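Long-range contact in pollen receptor-like kinase 3 (Arabidopsis thaliana, PDB 5WLS), which is a leucine-rich-repeat receptor-like kinase of pollen, whose extracellular domain resembles SERK co-receptors and which probably takes part in signalling at the cell surface: residues A[128-140]-A[152-164]. Numbering follows the deposited sequence.
Sequences GKIPASLMQLAGL and GEIPPLTDGNKVL
Met135 and Pro155 meet at about a right angle, CG of the methionine 3.7 Å from CB of the proline, where the non-strand sides of two successive leucine-rich-repeat coils stack. Pro155 rests its ring on the backbone of Ala132, CB to CA 3.6 Å. Bends at chi2 (-56°) and chi3 fold the methionine inward, where Leu143 and Ile182 also touch it. Thr158 N donates to Met135 O (3.1 Å), nearly in line with the carbonyl.

The amide of the buried Asn161 bridges the two coils. With CG anti to the backbone N (chi1 -175°), ND2 reaches both Leu137 O (3.0 Å) and Leu140 O (2.9 Å), the latter on a lone pair and close to the amide plane. OD1 accepts from Val163 N, an Asx turn, and from Leu164 N, extending it to an Asx motif; all four bonds fix the amide's rotation. A leucine here would probably leave both carbonyls without this side-chain donor and Val163 N and Leu164 N without their acceptor.

The solvent side is looser: exposed Gln136 lays OE1 3.3 Å from Thr158 CB without a hydrogen bond. Toward the 128 and 152 ends a water joins Ile130 N to Glu153 O. Apolar packing plus one backbone hydrogen bond thus joins the coils midway, whereas at the 137-140 turn Asn161 supplies two hydrogen bonds to main-chain carbonyls.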
ATOM      1  N   GLY A 128      12.069   2.032  -9.864  1.00 39.56           N
ATOM      2  CA  GLY A 128      12.455   0.794 -10.514  1.00 44.85           C
ATOM      3  C   GLY A 128      11.381  -0.250 -10.746  1.00 48.89           C
ATOM      4  O   GLY A 128      11.344  -1.257 -10.037  1.00 68.52           O
ATOM      5  N   LYS A 129      10.488  -0.012 -11.709  1.00 43.00           N
ATOM      6  CA  LYS A 129       9.657  -1.067 -12.285  1.00 43.49           C
ATOM      7  C   LYS A 129       8.610  -1.604 -11.315  1.00 43.34           C
ATOM      8  O   LYS A 129       8.945  -2.313 -10.359  1.00 46.26           O
ATOM      9  CB  LYS A 129      10.533  -2.218 -12.795  1.00 33.36           C
ATOM     10  N   ILE A 130       7.346  -1.265 -11.551  1.00 44.93           N
ATOM     11  CA  ILE A 130       6.223  -1.832 -10.804  1.00 42.30           C
ATOM     12  C   ILE A 130       6.330  -3.353 -10.821  1.00 39.73           C
ATOM     13  O   ILE A 130       6.539  -3.946 -11.888  1.00 38.35           O
ATOM     14  CB  ILE A 130       4.874  -1.372 -11.379  1.00 36.71           C
ATOM     15  CG1 ILE A 130       4.833   0.153 -11.492  1.00 34.72           C
ATOM     16  CG2 ILE A 130       3.719  -1.875 -10.521  1.00 38.19           C
ATOM     17  CD1 ILE A 130       3.585   0.676 -12.172  1.00 34.96           C
ATOM     18  N   PRO A 131       6.205  -4.021  -9.675  1.00 40.69           N
ATOM     19  CA  PRO A 131       6.371  -5.482  -9.647  1.00 44.68           C
ATOM     20  C   PRO A 131       5.268  -6.173 -10.434  1.00 47.52           C
ATOM     21  O   PRO A 131       4.087  -5.855 -10.282  1.00 49.93           O
ATOM     22  CB  PRO A 131       6.291  -5.818  -8.151  1.00 48.05           C
ATOM     23  CG  PRO A 131       6.589  -4.535  -7.456  1.00 46.17           C
ATOM     24  CD  PRO A 131       6.011  -3.468  -8.326  1.00 43.08           C
ATOM     25  N   ALA A 132       5.668  -7.115 -11.291  1.00 51.22           N
ATOM     26  CA  ALA A 132       4.702  -7.805 -12.138  1.00 50.61           C
ATOM     27  C   ALA A 132       3.659  -8.551 -11.316  1.00 45.26           C
ATOM     28  O   ALA A 132       2.506  -8.672 -11.742  1.00 46.86           O
ATOM     29  CB  ALA A 132       5.418  -8.767 -13.084  1.00 47.08           C
ATOM     30  N   SER A 133       4.040  -9.049 -10.135  1.00 38.98           N
ATOM     31  CA  SER A 133       3.103  -9.810  -9.317  1.00 47.42           C
ATOM     32  C   SER A 133       1.958  -8.941  -8.813  1.00 55.19           C
ATOM     33  O   SER A 133       0.859  -9.450  -8.565  1.00 59.21           O
ATOM     34  CB  SER A 133       3.833 -10.451  -8.136  1.00 45.55           C
ATOM     35  OG  SER A 133       4.479  -9.467  -7.346  1.00 52.05           O
ATOM     36  N   LEU A 134       2.196  -7.637  -8.653  1.00 50.77           N
ATOM     37  CA  LEU A 134       1.123  -6.731  -8.257  1.00 49.15           C
ATOM     38  C   LEU A 134      -0.014  -6.752  -9.269  1.00 48.22           C
ATOM     39  O   LEU A 134      -1.190  -6.685  -8.895  1.00 48.12           O
ATOM     40  CB  LEU A 134       1.672  -5.314  -8.091  1.00 48.97           C
ATOM     41  CG  LEU A 134       0.726  -4.257  -7.520  1.00 46.76           C
ATOM     42  CD1 LEU A 134       0.249  -4.649  -6.131  1.00 46.08           C
ATOM     43  CD2 LEU A 134       1.413  -2.902  -7.492  1.00 50.25           C
ATOM     44  N   MET A 135       0.317  -6.850 -10.555  1.00 42.00           N
ATOM     45  CA  MET A 135      -0.678  -6.868 -11.616  1.00 48.03           C
ATOM     46  C   MET A 135      -1.195  -8.272 -11.910  1.00 57.90           C
ATOM     47  O   MET A 135      -1.932  -8.457 -12.884  1.00 61.10           O
ATOM     48  CB  MET A 135      -0.099  -6.242 -12.886  1.00 52.06           C
ATOM     49  CG  MET A 135       0.568  -4.895 -12.660  1.00 59.40           C
ATOM     50  SD  MET A 135      -0.515  -3.680 -11.881  1.00 54.48           S
ATOM     51  CE  MET A 135      -1.383  -3.031 -13.306  1.00 54.75           C
ATOM     52  N   GLN A 136      -0.828  -9.258 -11.093  1.00 56.05           N
ATOM     53  CA  GLN A 136      -1.382 -10.602 -11.179  1.00 50.95           C
ATOM     54  C   GLN A 136      -2.396 -10.880 -10.078  1.00 53.93           C
ATOM     55  O   GLN A 136      -2.958 -11.979 -10.032  1.00 67.06           O
ATOM     56  CB  GLN A 136      -0.265 -11.651 -11.126  1.00 48.70           C
ATOM     57  CG  GLN A 136       0.604 -11.722 -12.377  1.00 52.27           C
ATOM     58  CD  GLN A 136      -0.169 -12.145 -13.613  1.00 59.54           C
ATOM     59  OE1 GLN A 136      -1.015 -13.038 -13.556  1.00 68.32           O
ATOM     60  NE2 GLN A 136       0.126 -11.509 -14.741  1.00 54.94           N
ATOM     61  N   LEU A 137      -2.642  -9.915  -9.192  1.00 52.08           N
ATOM     62  CA  LEU A 137      -3.638 -10.076  -8.139  1.00 50.28           C
ATOM     63  C   LEU A 137      -5.031  -9.997  -8.750  1.00 52.99           C
ATOM     64  O   LEU A 137      -5.450  -8.938  -9.227  1.00 56.92           O
ATOM     65  CB  LEU A 137      -3.456  -9.009  -7.062  1.00 45.91           C
ATOM     66  CG  LEU A 137      -2.130  -8.997  -6.302  1.00 51.82           C
ATOM     67  CD1 LEU A 137      -2.039  -7.768  -5.407  1.00 54.19           C
ATOM     68  CD2 LEU A 137      -1.958 -10.275  -5.494  1.00 48.70           C
ATOM     69  N   ALA A 138      -5.749 -11.122  -8.747  1.00 48.65           N
ATOM     70  CA  ALA A 138      -7.089 -11.154  -9.318  1.00 57.27           C
ATOM     71  C   ALA A 138      -8.090 -10.332  -8.515  1.00 56.78           C
ATOM     72  O   ALA A 138      -9.096  -9.887  -9.077  1.00 62.36           O
ATOM     73  CB  ALA A 138      -7.577 -12.601  -9.431  1.00 57.46           C
ATOM     74  N   GLY A 139      -7.843 -10.120  -7.226  1.00 56.40           N
ATOM     75  CA  GLY A 139      -8.759  -9.404  -6.364  1.00 42.93           C
ATOM     76  C   GLY A 139      -8.399  -7.961  -6.082  1.00 47.56           C
ATOM     77  O   GLY A 139      -9.048  -7.334  -5.238  1.00 48.02           O
ATOM     78  N   LEU A 140      -7.398  -7.407  -6.762  1.00 46.14           N
ATOM     79  CA  LEU A 140      -6.993  -6.027  -6.523  1.00 44.50           C
ATOM     80  C   LEU A 140      -8.036  -5.094  -7.123  1.00 47.96           C
ATOM     81  O   LEU A 140      -8.338  -5.179  -8.317  1.00 50.13           O
ATOM     82  CB  LEU A 140      -5.622  -5.759  -7.138  1.00 44.20           C
ATOM     83  CG  LEU A 140      -5.038  -4.359  -6.936  1.00 42.23           C
ATOM     84  CD1 LEU A 140      -4.860  -4.045  -5.454  1.00 43.39           C
ATOM     85  CD2 LEU A 140      -3.739  -4.184  -7.709  1.00 40.03           C
ATOM     86  N   GLY A 152      10.399   1.968 -16.360  1.00 40.58           N
ATOM     87  CA  GLY A 152      10.133   0.744 -17.080  1.00 44.89           C
ATOM     88  C   GLY A 152       8.701   0.667 -17.577  1.00 47.16           C
ATOM     89  O   GLY A 152       7.911   1.611 -17.465  1.00 49.26           O
ATOM     90  N   GLU A 153       8.364  -0.493 -18.131  1.00 46.15           N
ATOM     91  CA  GLU A 153       7.032  -0.722 -18.668  1.00 41.31           C
ATOM     92  C   GLU A 153       6.084  -1.192 -17.574  1.00 40.08           C
ATOM     93  O   GLU A 153       6.496  -1.793 -16.577  1.00 35.07           O
ATOM     94  CB  GLU A 153       7.064  -1.761 -19.791  1.00 45.83           C
ATOM     95  CG  GLU A 153       7.878  -1.355 -21.005  1.00 57.10           C
ATOM     96  CD  GLU A 153       7.963  -2.460 -22.037  1.00 67.04           C
ATOM     97  OE1 GLU A 153       9.000  -3.154 -22.085  1.00 72.31           O
ATOM     98  OE2 GLU A 153       6.991  -2.636 -22.801  1.00 69.09           O
ATOM     99  N   ILE A 154       4.804  -0.917 -17.776  1.00 39.50           N
ATOM    100  CA  ILE A 154       3.774  -1.365 -16.837  1.00 41.22           C
ATOM    101  C   ILE A 154       3.512  -2.848 -17.078  1.00 44.97           C
ATOM    102  O   ILE A 154       3.297  -3.251 -18.231  1.00 54.85           O
ATOM    103  CB  ILE A 154       2.500  -0.545 -17.011  1.00 40.47           C
ATOM    104  CG1 ILE A 154       2.783   0.937 -16.761  1.00 39.70           C
ATOM    105  CG2 ILE A 154       1.410  -1.050 -16.074  1.00 37.24           C
ATOM    106  CD1 ILE A 154       1.704   1.861 -17.286  1.00 43.17           C
ATOM    107  N   PRO A 155       3.530  -3.684 -16.037  1.00 44.55           N
ATOM    108  CA  PRO A 155       3.261  -5.105 -16.246  1.00 47.96           C
ATOM    109  C   PRO A 155       1.835  -5.318 -16.714  1.00 52.25           C
ATOM    110  O   PRO A 155       0.945  -4.495 -16.435  1.00 45.88           O
ATOM    111  CB  PRO A 155       3.491  -5.716 -14.851  1.00 52.91           C
ATOM    112  CG  PRO A 155       4.354  -4.733 -14.139  1.00 53.25           C
ATOM    113  CD  PRO A 155       3.933  -3.392 -14.651  1.00 48.41           C
ATOM    114  N   PRO A 156       1.567  -6.402 -17.436  1.00 58.20           N
ATOM    115  CA  PRO A 156       0.192  -6.676 -17.860  1.00 50.94           C
ATOM    116  C   PRO A 156      -0.672  -7.073 -16.674  1.00 45.45           C
ATOM    117  O   PRO A 156      -0.190  -7.619 -15.679  1.00 43.89           O
ATOM    118  CB  PRO A 156       0.348  -7.838 -18.849  1.00 48.83           C
ATOM    119  CG  PRO A 156       1.609  -8.514 -18.419  1.00 52.41           C
ATOM    120  CD  PRO A 156       2.513  -7.416 -17.933  1.00 49.32           C
ATOM    121  N   LEU A 157      -1.968  -6.804 -16.799  1.00 51.32           N
ATOM    122  CA  LEU A 157      -2.937  -7.153 -15.771  1.00 53.17           C
ATOM    123  C   LEU A 157      -3.636  -8.448 -16.159  1.00 52.96           C
ATOM    124  O   LEU A 157      -4.101  -8.594 -17.294  1.00 59.06           O
ATOM    125  CB  LEU A 157      -3.949  -6.025 -15.573  1.00 37.62           C
ATOM    126  CG  LEU A 157      -5.122  -6.262 -14.624  1.00 46.40           C
ATOM    127  CD1 LEU A 157      -4.659  -6.372 -13.184  1.00 32.41           C
ATOM    128  CD2 LEU A 157      -6.099  -5.120 -14.762  1.00 49.67           C
ATOM    129  N   THR A 158      -3.708  -9.381 -15.214  1.00 42.38           N
ATOM    130  CA  THR A 158      -4.240 -10.706 -15.502  1.00 46.34           C
ATOM    131  C   THR A 158      -5.739 -10.652 -15.764  1.00 50.22           C
ATOM    132  O   THR A 158      -6.478  -9.922 -15.097  1.00 54.50           O
ATOM    133  CB  THR A 158      -3.939 -11.660 -14.346  1.00 52.87           C
ATOM    134  OG1 THR A 158      -4.540 -12.935 -14.601  1.00 70.71           O
ATOM    135  CG2 THR A 158      -4.469 -11.100 -13.033  1.00 45.12           C
ATOM    136  N   ASP A 159      -6.184 -11.419 -16.765  1.00 56.49           N
ATOM    137  CA  ASP A 159      -7.611 -11.513 -17.056  1.00 50.84           C
ATOM    138  C   ASP A 159      -8.407 -12.033 -15.868  1.00 52.55           C
ATOM    139  O   ASP A 159      -9.626 -11.843 -15.822  1.00 52.97           O
ATOM    140  CB  ASP A 159      -7.855 -12.417 -18.267  1.00 54.01           C
ATOM    141  CG  ASP A 159      -7.461 -11.760 -19.571  1.00 70.09           C
ATOM    142  OD1 ASP A 159      -7.504 -10.514 -19.651  1.00 77.00           O
ATOM    143  OD2 ASP A 159      -7.114 -12.493 -20.520  1.00 79.62           O
ATOM    144  N   GLY A 160      -7.746 -12.680 -14.906  1.00 42.71           N
ATOM    145  CA  GLY A 160      -8.439 -13.163 -13.728  1.00 45.13           C
ATOM    146  C   GLY A 160      -8.961 -12.056 -12.839  1.00 56.89           C
ATOM    147  O   GLY A 160      -9.832 -12.309 -11.998  1.00 65.99           O
ATOM    148  N   ASN A 161      -8.449 -10.837 -13.003  1.00 54.61           N
ATOM    149  CA  ASN A 161      -8.957  -9.696 -12.252  1.00 46.03           C
ATOM    150  C   ASN A 161     -10.216  -9.178 -12.936  1.00 49.55           C
ATOM    151  O   ASN A 161     -10.194  -8.850 -14.129  1.00 52.82           O
ATOM    152  CB  ASN A 161      -7.900  -8.597 -12.155  1.00 42.11           C
ATOM    153  CG  ASN A 161      -8.330  -7.435 -11.270  1.00 45.42           C
ATOM    154  OD1 ASN A 161      -9.441  -6.918 -11.385  1.00 48.16           O
ATOM    155  ND2 ASN A 161      -7.442  -7.023 -10.371  1.00 59.36           N
ATOM    156  N   LYS A 162     -11.312  -9.104 -12.179  1.00 48.02           N
ATOM    157  CA  LYS A 162     -12.571  -8.557 -12.671  1.00 45.39           C
ATOM    158  C   LYS A 162     -13.101  -7.447 -11.768  1.00 58.70           C
ATOM    159  O   LYS A 162     -14.280  -7.086 -11.868  1.00 72.26           O
ATOM    160  CB  LYS A 162     -13.630  -9.656 -12.822  1.00 54.95           C
ATOM    161  CG  LYS A 162     -13.448 -10.581 -14.027  1.00 59.46           C
ATOM    162  CD  LYS A 162     -12.379 -11.641 -13.811  1.00 59.46           C
ATOM    163  CE  LYS A 162     -12.527 -12.781 -14.808  1.00 66.28           C
ATOM    164  NZ  LYS A 162     -11.938 -12.441 -16.134  1.00 69.22           N
ATOM    165  N   VAL A 163     -12.265  -6.894 -10.889  1.00 56.68           N
ATOM    166  CA  VAL A 163     -12.756  -5.995  -9.847  1.00 54.62           C
ATOM    167  C   VAL A 163     -11.989  -4.678  -9.790  1.00 54.53           C
ATOM    168  O   VAL A 163     -12.406  -3.745  -9.094  1.00 57.62           O
ATOM    169  CB  VAL A 163     -12.723  -6.687  -8.473  1.00 47.16           C
ATOM    170  CG1 VAL A 163     -13.689  -7.861  -8.442  1.00 46.25           C
ATOM    171  CG2 VAL A 163     -11.311  -7.148  -8.153  1.00 43.85           C
ATOM    172  N   LEU A 164     -10.860  -4.588 -10.494  1.00 53.67           N
ATOM    173  CA  LEU A 164     -10.080  -3.353 -10.461  1.00 42.55           C
ATOM    174  C   LEU A 164     -10.893  -2.195 -11.023  1.00 42.50           C
ATOM    175  O   LEU A 164     -11.196  -2.166 -12.220  1.00 53.73           O
ATOM    176  CB  LEU A 164      -8.769  -3.501 -11.239  1.00 47.86           C
ATOM    177  CG  LEU A 164      -7.853  -2.268 -11.186  1.00 53.03           C
ATOM    178  CD1 LEU A 164      -7.039  -2.247  -9.899  1.00 41.93           C
ATOM    179  CD2 LEU A 164      -6.945  -2.188 -12.407  1.00 46.69           C
TER
HETATM  180  O   HOH W   1       7.490  -0.248 -14.274  1.00 40.18           O